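Local coordinates for protein DOA1 (Saccharomyces cerevisiae, PDB 3ODT) that probably binds ubiquitin through its WD40 beta-propeller domain, a role linked to the turnover of F-box proteins, at residues A[35-41]-A[56-62]; A[71-75]-A[85-89]. One frame throughout, in Å; residues are numbered along the deposited sequence.

Contact 1: A[35-41]-A[56-62]; sequences VSRDGTV and YTGQGFL
Leu62 packs into the turn between strands 31-36 and 40-46, and this is the tight part of the contact. Its CB lies 3.7 Å from Val35 CB. Its side chain crosses that of Val41 at about a right angle, with CD1 3.6 Å from Val41 CG2. Leu62 N donates to Ser36 O at 3.1 Å, from above the carbonyl plane. Gly39 N reaches the same oxygen from the opposite face, closing a type I turn. Gly39 is buried against 56-62; a side chain there would run into Gly58 O. Gly58 N binds Gly39 O, and Val41 N binds Tyr56 O in a straighter bond (165°). The looser, partly exposed side is a cation-pi pair. Arg37 bends at chi3 (61°), which brings NH2 to 3.4 Å from Phe61 CE2, with the planes 40° apart. An alanine at Phe61 would probably leave the Arg37 guanidinium without its ring and free to swing into solvent. Asp38 OD1 takes both Thr40 N and Thr40 OG1, while OD2 holds His17 and Arg42. The Asx turn and the His17-Asp38 bond are typical of WD40 blades, here where the chain passes from one blade to the next.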
# COMPACT_ATOMS: atom_id res chain seq x y z
N VAL A 35 3.10 -9.33 4.32
CA VAL A 35 4.54 -9.46 4.52
C VAL A 35 4.92 -8.76 5.80
O VAL A 35 4.18 -7.90 6.31
CB VAL A 35 5.34 -8.91 3.32
CG1 VAL A 35 4.98 -9.61 1.99
CG2 VAL A 35 5.17 -7.41 3.21
N SER A 36 6.06 -9.13 6.35
CA SER A 36 6.37 -8.79 7.72
C SER A 36 7.86 -8.60 7.91
O SER A 36 8.67 -9.13 7.15
CB SER A 36 5.85 -9.92 8.62
OG SER A 36 6.35 -9.86 9.93
N ARG A 37 8.23 -7.89 8.97
CA ARG A 37 9.62 -7.86 9.41
C ARG A 37 10.14 -9.23 9.85
O ARG A 37 11.35 -9.40 10.02
CB ARG A 37 9.77 -6.84 10.51
CG ARG A 37 9.66 -5.41 10.01
CD ARG A 37 9.48 -4.49 11.20
NE ARG A 37 10.60 -4.51 12.14
CZ ARG A 37 11.64 -3.69 12.08
NH1 ARG A 37 11.74 -2.78 11.12
NH2 ARG A 37 12.60 -3.78 13.00
N ASP A 38 9.26 -10.23 9.99
CA ASP A 38 9.71 -11.60 10.28
C ASP A 38 10.30 -12.30 9.04
O ASP A 38 10.78 -13.42 9.12
CB ASP A 38 8.60 -12.46 10.94
CG ASP A 38 7.44 -12.81 10.01
OD1 ASP A 38 7.52 -12.57 8.79
OD2 ASP A 38 6.43 -13.38 10.51
N GLY A 39 10.28 -11.61 7.90
CA GLY A 39 10.92 -12.09 6.70
C GLY A 39 10.05 -13.01 5.86
O GLY A 39 10.54 -13.55 4.86
N THR A 40 8.79 -13.17 6.23
CA THR A 40 7.90 -14.07 5.53
C THR A 40 6.83 -13.35 4.72
O THR A 40 6.46 -12.20 5.03
CB THR A 40 7.20 -15.09 6.48
OG1 THR A 40 6.23 -14.42 7.30
CG2 THR A 40 8.21 -15.83 7.33
N VAL A 41 6.38 -14.05 3.68
CA VAL A 41 5.18 -13.71 2.90
C VAL A 41 4.19 -14.80 3.25
O VAL A 41 4.50 -15.98 3.13
CB VAL A 41 5.44 -13.82 1.40
CG1 VAL A 41 4.18 -13.43 0.62
CG2 VAL A 41 6.62 -12.95 0.99
N TYR A 56 6.84 -17.83 1.33
CA TYR A 56 8.25 -17.46 1.18
C TYR A 56 8.83 -17.06 2.53
O TYR A 56 8.19 -16.37 3.30
CB TYR A 56 8.42 -16.28 0.19
CG TYR A 56 9.84 -15.73 0.16
CD1 TYR A 56 10.79 -16.20 -0.73
CD2 TYR A 56 10.24 -14.75 1.06
CE1 TYR A 56 12.09 -15.68 -0.74
CE2 TYR A 56 11.50 -14.22 1.06
CZ TYR A 56 12.43 -14.68 0.17
OH TYR A 56 13.71 -14.15 0.21
N THR A 57 10.06 -17.49 2.79
CA THR A 57 10.82 -17.06 3.96
C THR A 57 12.20 -16.64 3.55
O THR A 57 12.87 -17.31 2.74
CB THR A 57 11.01 -18.19 4.98
OG1 THR A 57 9.76 -18.79 5.29
CG2 THR A 57 11.59 -17.62 6.25
N GLY A 58 12.64 -15.53 4.15
CA GLY A 58 14.01 -15.05 4.04
C GLY A 58 14.39 -14.33 5.33
O GLY A 58 13.55 -14.20 6.24
N GLN A 59 15.63 -13.89 5.45
CA GLN A 59 16.04 -13.21 6.67
C GLN A 59 15.72 -11.71 6.67
O GLN A 59 15.45 -11.12 7.74
CB GLN A 59 17.53 -13.45 6.96
CG GLN A 59 17.79 -14.86 7.50
CD GLN A 59 16.83 -15.24 8.67
OE1 GLN A 59 16.67 -14.48 9.63
NE2 GLN A 59 16.18 -16.42 8.58
N GLY A 60 15.68 -11.09 5.50
CA GLY A 60 15.50 -9.66 5.48
C GLY A 60 14.07 -9.23 5.76
O GLY A 60 13.12 -9.92 5.40
N PHE A 61 13.93 -8.06 6.36
CA PHE A 61 12.63 -7.49 6.64
C PHE A 61 11.92 -7.29 5.31
O PHE A 61 12.53 -6.82 4.33
CB PHE A 61 12.77 -6.14 7.33
CG PHE A 61 13.46 -6.16 8.64
CD1 PHE A 61 13.67 -7.35 9.34
CD2 PHE A 61 13.90 -4.97 9.21
CE1 PHE A 61 14.32 -7.34 10.57
CE2 PHE A 61 14.54 -4.97 10.44
CZ PHE A 61 14.75 -6.15 11.11
N LEU A 62 10.64 -7.63 5.28
CA LEU A 62 9.80 -7.36 4.11
C LEU A 62 8.84 -6.22 4.49
O LEU A 62 8.17 -6.26 5.54
CB LEU A 62 9.05 -8.61 3.67
CG LEU A 62 9.92 -9.78 3.21
CD1 LEU A 62 9.07 -10.96 2.82
CD2 LEU A 62 10.79 -9.32 2.04

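Contact 2: A[71-75]-A[85-89]; sequences KELLL and GVPLF
Leu74 and Val86 form the centre of this contact, an antiparallel pair joined by two backbone hydrogen bonds. Leu74 N donates to Val86 O at 2.8 Å, nearly along the C=O axis. Val86 N returns the bond to Leu74 O at 2.9 Å, tilted 19° from the carbonyl plane. The backbone N and O of both residues are therefore satisfied within the pair. Each acceptor also meets a CA-H group: Leu73 CA lies 3.4 Å from Val86 O, and Gly85 CA lies 3.1 Å from Leu74 O. These weaker contacts supplement the N-H bonds.

The flanking residues find backbone or side-chain partners outside the pair. Leu75 pairs through its backbone with Cys66 of strand 62-68, and Gly85 with Tyr98 on the other side. Lys71 N is taken by the Asp68 side chain. Glu72 and Leu73 both face Asp68, forming a G1 beta bulge.

Apolar groups cover both faces. On the face of Leu74 and Val86, Leu88 crosses Leu74 at about a right angle, with its CD2 4.0 Å from Leu74 CG. With Leu88 CG anti to the carbonyl carbon (chi1 -62°), this methyl is brought up to Leu74. On the face of Leu73 and Leu75, Leu73 CD2 comes within 3.5 Å of Pro87 N. Leu75 CD2 lies 3.8 Å from Gly85 CA, where a side chain on the glycine would clash with it. Pro87 CD lies 4.0 Å from Leu73 CD2. Glu72 is exposed, and its OE1 comes near Leu88 CD1. The contact joins the two middle strands of a four-stranded antiparallel blade, a beta hairpin characteristic of the beta-propeller fold.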
# COMPACT_ATOMS: atom_id res chain seq x y z
N LYS A 71 0.09 -13.01 -14.02
CA LYS A 71 1.06 -14.06 -13.69
C LYS A 71 0.70 -14.81 -12.39
O LYS A 71 1.22 -15.90 -12.13
CB LYS A 71 2.46 -13.46 -13.58
CG LYS A 71 3.07 -13.00 -14.91
CD LYS A 71 4.49 -12.56 -14.66
CE LYS A 71 5.17 -12.03 -15.91
NZ LYS A 71 5.79 -13.17 -16.64
N GLU A 72 -0.20 -14.22 -11.61
CA GLU A 72 -0.62 -14.74 -10.30
C GLU A 72 0.59 -14.91 -9.41
O GLU A 72 0.82 -15.97 -8.81
CB GLU A 72 -1.43 -16.03 -10.46
CG GLU A 72 -2.61 -15.80 -11.40
CD GLU A 72 -3.68 -16.88 -11.36
OE1 GLU A 72 -3.73 -17.67 -10.39
OE2 GLU A 72 -4.51 -16.90 -12.27
N LEU A 73 1.35 -13.82 -9.30
CA LEU A 73 2.51 -13.75 -8.45
C LEU A 73 2.33 -12.71 -7.38
O LEU A 73 1.90 -11.59 -7.65
CB LEU A 73 3.76 -13.37 -9.21
CG LEU A 73 4.24 -14.39 -10.23
CD1 LEU A 73 5.38 -13.79 -11.04
CD2 LEU A 73 4.65 -15.68 -9.56
N LEU A 74 2.68 -13.10 -6.17
CA LEU A 74 2.86 -12.15 -5.09
C LEU A 74 4.26 -11.56 -5.21
O LEU A 74 5.26 -12.30 -5.18
CB LEU A 74 2.71 -12.83 -3.74
CG LEU A 74 1.29 -13.27 -3.41
CD1 LEU A 74 1.32 -14.17 -2.22
CD2 LEU A 74 0.36 -12.08 -3.17
N LEU A 75 4.33 -10.24 -5.34
CA LEU A 75 5.61 -9.53 -5.44
C LEU A 75 5.90 -8.86 -4.11
O LEU A 75 5.01 -8.29 -3.49
CB LEU A 75 5.59 -8.49 -6.56
CG LEU A 75 5.14 -8.94 -7.94
CD1 LEU A 75 5.23 -7.79 -8.90
CD2 LEU A 75 6.00 -10.05 -8.38
N GLY A 85 9.20 -12.51 -6.50
CA GLY A 85 7.85 -12.93 -6.75
C GLY A 85 7.72 -14.41 -6.53
O GLY A 85 8.61 -15.20 -6.88
N VAL A 86 6.61 -14.80 -5.93
CA VAL A 86 6.28 -16.22 -5.80
C VAL A 86 4.83 -16.49 -6.19
O VAL A 86 3.97 -15.62 -6.05
CB VAL A 86 6.47 -16.74 -4.35
CG1 VAL A 86 7.94 -16.67 -3.95
CG2 VAL A 86 5.59 -16.01 -3.37
N PRO A 87 4.57 -17.71 -6.67
CA PRO A 87 3.20 -18.09 -7.00
C PRO A 87 2.38 -18.34 -5.73
O PRO A 87 2.91 -18.38 -4.63
CB PRO A 87 3.37 -19.38 -7.81
CG PRO A 87 4.68 -19.94 -7.36
CD PRO A 87 5.54 -18.74 -7.08
N LEU A 88 1.08 -18.52 -5.91
CA LEU A 88 0.18 -18.69 -4.79
C LEU A 88 0.32 -20.09 -4.20
O LEU A 88 -0.37 -20.43 -3.26
CB LEU A 88 -1.25 -18.45 -5.26
CG LEU A 88 -1.46 -17.02 -5.79
CD1 LEU A 88 -2.82 -16.90 -6.45
CD2 LEU A 88 -1.32 -15.96 -4.69
N PHE A 89 1.18 -20.92 -4.80
CA PHE A 89 1.37 -22.32 -4.39
C PHE A 89 2.82 -22.61 -4.04
O PHE A 89 3.22 -23.78 -3.92
CB PHE A 89 0.88 -23.27 -5.49
CG PHE A 89 1.41 -22.94 -6.87
CD1 PHE A 89 2.72 -23.22 -7.23
CD2 PHE A 89 0.57 -22.38 -7.82
CE1 PHE A 89 3.19 -22.91 -8.50
CE2 PHE A 89 1.04 -22.07 -9.09
CZ PHE A 89 2.35 -22.34 -9.44

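How the contacts relate
The two contacts follow one another along the chain, and their centres lie 15 Å apart. Contact 1 ends as the chain enters strand 62-68, the first strand of the blade whose middle hairpin is contact 2. They belong to neighbouring blades, and these blades meet face to face. Val41 CG1 lies 4.1 Å from Leu74 CD1, and Tyr56 CB lies 4.2 Å from Val86 CG1. Phe76 of strand 73-78 adds to this interface by touching Val35, Val41, Tyr56 and Leu62. Leu88 reaches back to Leu43. Each contact is centred about 17 Å from the centre of the chain. The calcium-site residue Asp20 also binds Ser36 through its backbone oxygen.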